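Local coordinates for protein 2'-5' RNA Ligase (PDB 1IUH) that belongs to the LigT-like phosphoesterases of the 2H clan, built around a curled antiparallel sheet flanked by helices, at residues V118-P121 against G122-K125. Residues are numbered along the deposited sequence; the frame is centred on the assembly and turned at random.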
loop_
_atom_site.group_PDB
_atom_site.type_symbol
_atom_site.label_atom_id
_atom_site.label_comp_id
_atom_site.label_asym_id
_atom_site.label_seq_id
_atom_site.Cartn_x
_atom_site.Cartn_y
_atom_site.Cartn_z
ATOM N N VAL A 118 -17.811 -3.622 -7.357
ATOM C CA VAL A 118 -17.123 -4.630 -8.150
ATOM C C VAL A 118 -16.423 -4.037 -9.303
ATOM O O VAL A 118 -15.459 -4.600 -9.808
ATOM C CB VAL A 118 -18.093 -5.820 -8.612
ATOM C CG1 VAL A 118 -18.840 -6.340 -7.341
ATOM C CG2 VAL A 118 -19.054 -5.395 -9.787
ATOM N N ARG A 119 -16.893 -2.864 -9.685
ATOM C CA ARG A 119 -16.314 -2.189 -10.804
ATOM C C ARG A 119 -15.020 -1.445 -10.433
ATOM O O ARG A 119 -14.306 -0.982 -11.322
ATOM C CB ARG A 119 -17.382 -1.278 -11.431
ATOM C CG ARG A 119 -18.611 -2.095 -11.881
ATOM C CD ARG A 119 -19.602 -1.320 -12.759
ATOM N NE ARG A 119 -20.986 -1.434 -12.230
ATOM C CZ ARG A 119 -21.964 -0.571 -12.497
ATOM N NH1 ARG A 119 -21.726 0.470 -13.293
ATOM N NH2 ARG A 119 -23.165 -0.715 -11.938
ATOM N N ILE A 120 -14.705 -1.372 -9.135
ATOM C CA ILE A 120 -13.500 -0.721 -8.661
ATOM C C ILE A 120 -12.333 -1.563 -9.249
ATOM O O ILE A 120 -12.363 -2.794 -9.217
ATOM C CB ILE A 120 -13.450 -0.706 -7.108
ATOM C CG1 ILE A 120 -14.588 0.166 -6.545
ATOM C CG2 ILE A 120 -12.092 -0.290 -6.651
ATOM C CD1 ILE A 120 -14.656 0.181 -5.019
ATOM N N PRO A 121 -11.307 -0.893 -9.792
ATOM C CA PRO A 121 -10.191 -1.623 -10.378
ATOM C C PRO A 121 -9.510 -2.493 -9.400
ATOM O O PRO A 121 -9.214 -2.066 -8.275
ATOM C CB PRO A 121 -9.275 -0.524 -10.923
ATOM C CG PRO A 121 -10.302 0.525 -11.341
ATOM C CD PRO A 121 -11.252 0.536 -10.143
ATOM N N GLY A 122 -9.310 -3.739 -9.832
ATOM C CA GLY A 122 -8.632 -4.717 -9.027
ATOM C C GLY A 122 -9.321 -5.096 -7.754
ATOM O O GLY A 122 -8.673 -5.547 -6.836
ATOM N N TRP A 123 -10.629 -4.945 -7.704
ATOM C CA TRP A 123 -11.399 -5.247 -6.511
ATOM C C TRP A 123 -11.440 -6.713 -6.110
ATOM O O TRP A 123 -11.626 -7.052 -4.964
ATOM C CB TRP A 123 -12.839 -4.739 -6.733
ATOM C CG TRP A 123 -13.827 -5.100 -5.606
ATOM C CD1 TRP A 123 -14.645 -6.187 -5.548
ATOM C CD2 TRP A 123 -14.042 -4.375 -4.379
ATOM N NE1 TRP A 123 -15.350 -6.192 -4.365
ATOM C CE2 TRP A 123 -14.997 -5.085 -3.638
ATOM C CE3 TRP A 123 -13.522 -3.191 -3.853
ATOM C CZ2 TRP A 123 -15.445 -4.652 -2.413
ATOM C CZ3 TRP A 123 -13.965 -2.758 -2.638
ATOM C CH2 TRP A 123 -14.920 -3.482 -1.934
ATOM N N ASP A 124 -11.262 -7.559 -7.106
ATOM C CA ASP A 124 -11.357 -8.994 -7.031
ATOM C C ASP A 124 -10.042 -9.656 -6.632
ATOM O O ASP A 124 -10.028 -10.823 -6.264
ATOM C CB ASP A 124 -11.850 -9.439 -8.431
ATOM C CG ASP A 124 -12.619 -8.251 -9.192
ATOM O OD1 ASP A 124 -13.876 -8.157 -9.061
ATOM O OD2 ASP A 124 -11.966 -7.386 -9.872
ATOM N N LYS A 125 -8.946 -8.904 -6.703
ATOM C CA LYS A 125 -7.649 -9.411 -6.334
ATOM C C LYS A 125 -7.684 -9.647 -4.854
ATOM O O LYS A 125 -8.315 -8.905 -4.094
ATOM C CB LYS A 125 -6.539 -8.399 -6.620
ATOM C CG LYS A 125 -6.223 -8.140 -8.095
ATOM C CD LYS A 125 -4.966 -7.281 -8.207
ATOM C CE LYS A 125 -4.819 -6.563 -9.587
ATOM N NZ LYS A 125 -3.965 -5.289 -9.492
#
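Ile120 and Trp123 meet both through the backbone and through their side chains, as the first and last residues of a type II beta turn. The polar part is one hydrogen bond, from Trp123 N to Ile120 O at 3.2 Å; it is bent, 140° at the hydrogen, and the donor sits above the carbonyl plane, 42° out of it. Pro121 and Gly122 take the two corners. The closed ring of proline restrains phi to the negative value suited to the first corner, whereas the second needs a positive phi, which glycine adopts readily because it has no side chain to collide with the preceding carbonyl group. A type I turn from Gly122 to Lys125 overlaps it, sharing Gly122 and Trp123; its Lys125 N to Gly122 O bond is weak.

The two turns belong to the surface loop that leads from helix 96-113 to strand 130-136 in this LigT-like fold. A chi1 of 175° turns Trp123 CG away from its own N, and the ring meets Val118 and Ile120. Ile120 CD1, at the end of an extended branch, comes obliquely to the six-membered ring of Trp123, 3.7 Å from Trp123 CE3. At the pyrrole part it is the backbone of Val118 that approaches, since its side chain points away: Val118 CA lies 3.9 Å from Trp123 CD1, and Val118 N lies over one face of the indole. Both side chains pack on the helix, buried, aliphatic Ile120 on Val109 and Leu113, broad, partly exposed Trp123 on Val109 and Glu110.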